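Local atomic coordinates of WbbM protein (Klebsiella pneumoniae, PDB entry 6U4B), a protein that is a bifunctional glycosyltransferase that acts as an O-antigen polymerase and carries a magnesium ion in its glycosyltransferase family 8 part. Residues H85-G99 / V217-F231. Sequence-based numbering, arbitrary orientation.
Sequences HYWVWKNEELADYVG and VMRKDIFVDYSEWLF
His85 reaches from helix 82-91 into helix 220-240 and sits as a knob among Phe223, Ser227, Leu230 and Phe231. Chi1 of 180° swings the ring away from the amide nitrogen, and His85 NE2 donates nearly straight to Ser227 OG at 2.8 Å, in the ring plane. That hydroxyl in turn donates to Phe223 O one turn back, so the two bonds form a short chain, and the in-plane bond sets the turn of the imidazole. The edge of Phe231 meets one face of His85, CE2 lying over the ring centre, in a T-shaped pair with planes at 76°. Phe231 also offers a face to the edge of Tyr86, whose hydroxyl bonds to Asp70.

One turn on from His85, Trp89 makes the second knob. Ser227 CB stands 3.5 Å from the centroid of the Trp89 five-membered ring, a CH-pi contact, while Trp89 CZ3 packs 3.5 Å from Phe231 CD2. Phe223 is sandwiched: Ser227 OG lies over one face and Val98 CG1 over the other, 3.9 Å from the ring centroid. Leu94 CD2 touches the same ring at CE2, and Leu94 CD1 abuts Val224 CG2. With Tyr226, these rings form an aromatic cluster between the two helices, away from the magnesium site.

After loop 92-96 comes strand 97-102, antiparallel to 216-219, which leads straight into helix 220-240. Val98 N to Met218 O is 2.9 Å and Met218 N to Val98 O 3.0 Å; Lys220 N donates to Asp96 O. Strand 97-102 lies between 29-35 and 216-219 in the mixed sheet of the DUF4422 region; 152-159 flanks 216-219 on its other side, and helix 253-272 packs against Met218 and Leu230.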
# COMPACT_ATOMS: atom_id res chain seq x y z
N HIS A 85 -27.00 -36.00 2.30
CA HIS A 85 -26.85 -37.44 2.07
C HIS A 85 -25.43 -37.78 1.66
O HIS A 85 -24.78 -38.65 2.26
CB HIS A 85 -27.86 -37.89 1.01
CG HIS A 85 -27.82 -39.35 0.68
ND1 HIS A 85 -28.73 -39.94 -0.17
CD2 HIS A 85 -26.99 -40.34 1.08
CE1 HIS A 85 -28.46 -41.22 -0.28
NE2 HIS A 85 -27.41 -41.49 0.47
N TYR A 86 -24.91 -37.09 0.64
CA TYR A 86 -23.56 -37.37 0.15
C TYR A 86 -22.52 -37.17 1.25
O TYR A 86 -21.63 -38.00 1.44
CB TYR A 86 -23.25 -36.49 -1.05
CG TYR A 86 -21.89 -36.74 -1.67
CD1 TYR A 86 -20.76 -36.08 -1.22
CD2 TYR A 86 -21.74 -37.66 -2.71
CE1 TYR A 86 -19.52 -36.31 -1.78
CE2 TYR A 86 -20.50 -37.90 -3.27
CZ TYR A 86 -19.39 -37.22 -2.81
OH TYR A 86 -18.16 -37.46 -3.37
N TRP A 87 -22.63 -36.06 1.99
CA TRP A 87 -21.62 -35.74 3.00
C TRP A 87 -21.60 -36.78 4.11
O TRP A 87 -20.52 -37.19 4.56
CB TRP A 87 -21.88 -34.35 3.58
CG TRP A 87 -20.88 -33.95 4.62
CD1 TRP A 87 -19.68 -33.33 4.41
CD2 TRP A 87 -20.98 -34.14 6.03
NE1 TRP A 87 -19.03 -33.13 5.60
CE2 TRP A 87 -19.81 -33.62 6.62
CE3 TRP A 87 -21.95 -34.71 6.87
CZ2 TRP A 87 -19.58 -33.64 7.99
CZ3 TRP A 87 -21.72 -34.73 8.23
CH2 TRP A 87 -20.55 -34.20 8.78
N VAL A 88 -22.77 -37.23 4.57
CA VAL A 88 -22.82 -38.28 5.58
C VAL A 88 -22.25 -39.57 5.03
O VAL A 88 -21.48 -40.27 5.71
CB VAL A 88 -24.27 -38.46 6.08
CG1 VAL A 88 -24.36 -39.65 7.02
CG2 VAL A 88 -24.77 -37.20 6.76
N TRP A 89 -22.59 -39.90 3.79
CA TRP A 89 -22.11 -41.13 3.16
C TRP A 89 -20.59 -41.18 3.13
O TRP A 89 -19.99 -42.22 3.44
CB TRP A 89 -22.69 -41.22 1.74
CG TRP A 89 -22.14 -42.33 0.89
CD1 TRP A 89 -21.76 -43.57 1.30
CD2 TRP A 89 -21.92 -42.28 -0.52
NE1 TRP A 89 -21.31 -44.31 0.22
CE2 TRP A 89 -21.40 -43.54 -0.91
CE3 TRP A 89 -22.10 -41.30 -1.51
CZ2 TRP A 89 -21.07 -43.84 -2.23
CZ3 TRP A 89 -21.77 -41.60 -2.82
CH2 TRP A 89 -21.26 -42.86 -3.16
N LYS A 90 -19.94 -40.07 2.78
CA LYS A 90 -18.50 -40.07 2.55
C LYS A 90 -17.67 -39.78 3.80
O LYS A 90 -16.49 -40.15 3.84
CB LYS A 90 -18.14 -39.05 1.47
CG LYS A 90 -18.63 -39.41 0.09
CD LYS A 90 -18.08 -40.76 -0.34
CE LYS A 90 -18.41 -41.06 -1.79
NZ LYS A 90 -17.90 -42.39 -2.21
N ASN A 91 -18.25 -39.13 4.81
CA ASN A 91 -17.45 -38.60 5.91
C ASN A 91 -17.87 -39.06 7.30
O ASN A 91 -17.04 -39.01 8.21
CB ASN A 91 -17.48 -37.06 5.89
CG ASN A 91 -17.07 -36.50 4.54
OD1 ASN A 91 -15.89 -36.45 4.20
ND2 ASN A 91 -18.06 -36.06 3.76
N GLU A 92 -19.10 -39.52 7.49
CA GLU A 92 -19.60 -39.84 8.82
C GLU A 92 -19.39 -41.31 9.15
O GLU A 92 -19.48 -42.18 8.29
CB GLU A 92 -21.08 -39.49 8.93
CG GLU A 92 -21.37 -38.05 9.28
CD GLU A 92 -21.02 -37.72 10.72
OE1 GLU A 92 -19.84 -37.43 11.01
OE2 GLU A 92 -21.94 -37.76 11.58
N GLU A 93 -19.12 -41.57 10.43
CA GLU A 93 -19.16 -42.93 10.96
C GLU A 93 -20.62 -43.32 11.16
O GLU A 93 -21.30 -42.78 12.03
CB GLU A 93 -18.37 -43.04 12.26
CG GLU A 93 -16.93 -43.51 12.06
CD GLU A 93 -16.33 -44.11 13.32
OE1 GLU A 93 -16.45 -43.48 14.39
OE2 GLU A 93 -15.74 -45.21 13.23
N LEU A 94 -21.10 -44.25 10.34
CA LEU A 94 -22.52 -44.52 10.23
C LEU A 94 -23.01 -45.35 11.41
O LEU A 94 -22.43 -46.39 11.74
CB LEU A 94 -22.82 -45.24 8.92
CG LEU A 94 -22.08 -44.66 7.71
CD1 LEU A 94 -22.24 -45.56 6.51
CD2 LEU A 94 -22.58 -43.25 7.40
N ALA A 95 -24.08 -44.89 12.05
CA ALA A 95 -24.75 -45.67 13.08
C ALA A 95 -25.47 -46.86 12.44
O ALA A 95 -25.49 -47.03 11.22
CB ALA A 95 -25.73 -44.79 13.85
N ASP A 96 -26.08 -47.69 13.29
CA ASP A 96 -26.83 -48.84 12.78
C ASP A 96 -27.99 -48.40 11.90
O ASP A 96 -28.40 -49.13 11.00
CB ASP A 96 -27.33 -49.70 13.94
CG ASP A 96 -26.20 -50.27 14.77
OD1 ASP A 96 -25.14 -50.60 14.19
OD2 ASP A 96 -26.37 -50.39 16.00
N TYR A 97 -28.54 -47.21 12.15
CA TYR A 97 -29.59 -46.63 11.34
C TYR A 97 -29.21 -45.20 10.98
O TYR A 97 -28.80 -44.43 11.86
CB TYR A 97 -30.94 -46.66 12.07
CG TYR A 97 -31.59 -48.03 12.11
CD1 TYR A 97 -32.61 -48.36 11.23
CD2 TYR A 97 -31.16 -48.99 13.02
CE1 TYR A 97 -33.20 -49.61 11.27
CE2 TYR A 97 -31.75 -50.24 13.06
CZ TYR A 97 -32.76 -50.55 12.18
OH TYR A 97 -33.35 -51.79 12.22
N VAL A 98 -29.35 -44.85 9.70
CA VAL A 98 -29.01 -43.53 9.20
C VAL A 98 -30.27 -42.91 8.60
O VAL A 98 -30.97 -43.56 7.81
CB VAL A 98 -27.88 -43.58 8.16
CG1 VAL A 98 -27.58 -42.20 7.61
CG2 VAL A 98 -26.62 -44.19 8.77
N GLY A 99 -30.55 -41.66 8.97
CA GLY A 99 -31.79 -41.02 8.57
C GLY A 99 -31.58 -39.56 8.21
O GLY A 99 -30.55 -38.96 8.52
N VAL A 217 -35.51 -43.06 7.26
CA VAL A 217 -34.54 -43.70 8.13
C VAL A 217 -34.38 -45.13 7.64
O VAL A 217 -35.38 -45.85 7.49
CB VAL A 217 -34.98 -43.69 9.61
CG1 VAL A 217 -33.85 -44.19 10.51
CG2 VAL A 217 -35.44 -42.30 10.04
N MET A 218 -33.15 -45.55 7.37
CA MET A 218 -32.92 -46.90 6.89
C MET A 218 -31.69 -47.50 7.55
O MET A 218 -30.87 -46.79 8.15
CB MET A 218 -32.78 -46.94 5.36
CG MET A 218 -31.61 -46.16 4.81
SD MET A 218 -31.50 -46.34 3.02
CE MET A 218 -33.05 -45.61 2.50
N ARG A 219 -31.57 -48.82 7.42
CA ARG A 219 -30.49 -49.56 8.04
C ARG A 219 -29.15 -49.18 7.42
O ARG A 219 -29.07 -48.82 6.24
CB ARG A 219 -30.73 -51.06 7.91
CG ARG A 219 -29.80 -51.93 8.74
CD ARG A 219 -30.55 -52.66 9.83
NE ARG A 219 -31.33 -53.78 9.30
CZ ARG A 219 -32.04 -54.62 10.05
NH1 ARG A 219 -32.71 -55.61 9.48
NH2 ARG A 219 -32.07 -54.47 11.37
N LYS A 220 -28.10 -49.29 8.23
CA LYS A 220 -26.76 -48.88 7.83
C LYS A 220 -26.33 -49.54 6.52
O LYS A 220 -25.80 -48.88 5.62
CB LYS A 220 -25.76 -49.21 8.94
CG LYS A 220 -24.30 -49.09 8.57
CD LYS A 220 -23.44 -49.61 9.72
CE LYS A 220 -21.99 -49.81 9.30
NZ LYS A 220 -21.22 -50.54 10.35
N ASP A 221 -26.57 -50.84 6.39
CA ASP A 221 -26.15 -51.55 5.18
C ASP A 221 -27.02 -51.18 3.98
O ASP A 221 -26.52 -51.10 2.85
CB ASP A 221 -26.17 -53.05 5.42
CG ASP A 221 -25.04 -53.51 6.32
OD1 ASP A 221 -23.90 -52.99 6.15
OD2 ASP A 221 -25.27 -54.37 7.19
N ILE A 222 -28.31 -50.95 4.21
CA ILE A 222 -29.17 -50.50 3.12
C ILE A 222 -28.81 -49.08 2.69
O ILE A 222 -28.90 -48.74 1.51
CB ILE A 222 -30.65 -50.61 3.54
CG1 ILE A 222 -30.99 -52.05 3.92
CG2 ILE A 222 -31.57 -50.14 2.42
CD1 ILE A 222 -32.46 -52.30 4.18
N PHE A 223 -28.38 -48.24 3.64
CA PHE A 223 -28.00 -46.87 3.30
C PHE A 223 -26.76 -46.83 2.42
O PHE A 223 -26.71 -46.06 1.45
CB PHE A 223 -27.78 -46.07 4.58
CG PHE A 223 -27.11 -44.74 4.36
CD1 PHE A 223 -27.83 -43.66 3.87
CD2 PHE A 223 -25.76 -44.57 4.64
CE1 PHE A 223 -27.22 -42.44 3.66
CE2 PHE A 223 -25.15 -43.35 4.43
CZ PHE A 223 -25.87 -42.28 3.95
N VAL A 224 -25.75 -47.65 2.73
CA VAL A 224 -24.53 -47.66 1.93
C VAL A 224 -24.82 -48.18 0.53
O VAL A 224 -24.35 -47.61 -0.47
CB VAL A 224 -23.44 -48.49 2.63
CG1 VAL A 224 -22.30 -48.80 1.66
CG2 VAL A 224 -22.90 -47.74 3.83
N ASP A 225 -25.58 -49.27 0.42
CA ASP A 225 -25.89 -49.83 -0.89
C ASP A 225 -26.69 -48.85 -1.73
O ASP A 225 -26.39 -48.65 -2.92
CB ASP A 225 -26.66 -51.14 -0.73
CG ASP A 225 -26.96 -51.81 -2.06
OD1 ASP A 225 -26.04 -52.44 -2.63
OD2 ASP A 225 -28.11 -51.69 -2.54
N TYR A 226 -27.70 -48.22 -1.14
CA TYR A 226 -28.49 -47.23 -1.87
C TYR A 226 -27.64 -46.03 -2.26
O TYR A 226 -27.82 -45.46 -3.35
CB TYR A 226 -29.69 -46.79 -1.02
CG TYR A 226 -30.47 -45.64 -1.61
CD1 TYR A 226 -30.66 -44.47 -0.89
CD2 TYR A 226 -31.02 -45.73 -2.89
CE1 TYR A 226 -31.38 -43.41 -1.42
CE2 TYR A 226 -31.73 -44.68 -3.43
CZ TYR A 226 -31.91 -43.52 -2.69
OH TYR A 226 -32.62 -42.47 -3.23
N SER A 227 -26.70 -45.63 -1.40
CA SER A 227 -25.83 -44.49 -1.72
C SER A 227 -24.95 -44.79 -2.92
O SER A 227 -24.87 -43.99 -3.86
CB SER A 227 -24.98 -44.13 -0.50
OG SER A 227 -25.80 -43.78 0.61
N GLU A 228 -24.26 -45.94 -2.90
CA GLU A 228 -23.42 -46.31 -4.04
C GLU A 228 -24.24 -46.42 -5.31
O GLU A 228 -23.79 -46.02 -6.39
CB GLU A 228 -22.70 -47.63 -3.75
CG GLU A 228 -21.66 -47.55 -2.65
CD GLU A 228 -21.15 -48.92 -2.23
OE1 GLU A 228 -21.78 -49.93 -2.60
OE2 GLU A 228 -20.11 -48.99 -1.54
N TRP A 229 -25.46 -46.95 -5.20
CA TRP A 229 -26.32 -47.11 -6.37
C TRP A 229 -26.82 -45.76 -6.87
O TRP A 229 -26.73 -45.46 -8.07
CB TRP A 229 -27.49 -48.03 -6.01
CG TRP A 229 -28.51 -48.23 -7.10
CD1 TRP A 229 -28.48 -49.17 -8.08
CD2 TRP A 229 -29.72 -47.49 -7.28
NE1 TRP A 229 -29.60 -49.06 -8.88
CE2 TRP A 229 -30.37 -48.03 -8.41
CE3 TRP A 229 -30.32 -46.42 -6.61
CZ2 TRP A 229 -31.59 -47.54 -8.88
CZ3 TRP A 229 -31.53 -45.93 -7.08
CH2 TRP A 229 -32.15 -46.49 -8.20
N LEU A 230 -27.34 -44.92 -5.97
CA LEU A 230 -27.95 -43.66 -6.38
C LEU A 230 -26.92 -42.73 -7.02
O LEU A 230 -27.16 -42.17 -8.10
CB LEU A 230 -28.60 -42.97 -5.18
CG LEU A 230 -29.14 -41.56 -5.44
CD1 LEU A 230 -30.34 -41.59 -6.38
CD2 LEU A 230 -29.48 -40.85 -4.14
N PHE A 231 -25.76 -42.56 -6.38
CA PHE A 231 -24.80 -41.58 -6.87
C PHE A 231 -24.00 -42.07 -8.06
O PHE A 231 -23.47 -41.25 -8.81
CB PHE A 231 -23.88 -41.14 -5.73
CG PHE A 231 -24.54 -40.20 -4.76
CD1 PHE A 231 -24.71 -38.87 -5.09
CD2 PHE A 231 -25.02 -40.66 -3.55
CE1 PHE A 231 -25.33 -38.00 -4.21
CE2 PHE A 231 -25.64 -39.80 -2.66
CZ PHE A 231 -25.79 -38.46 -3.00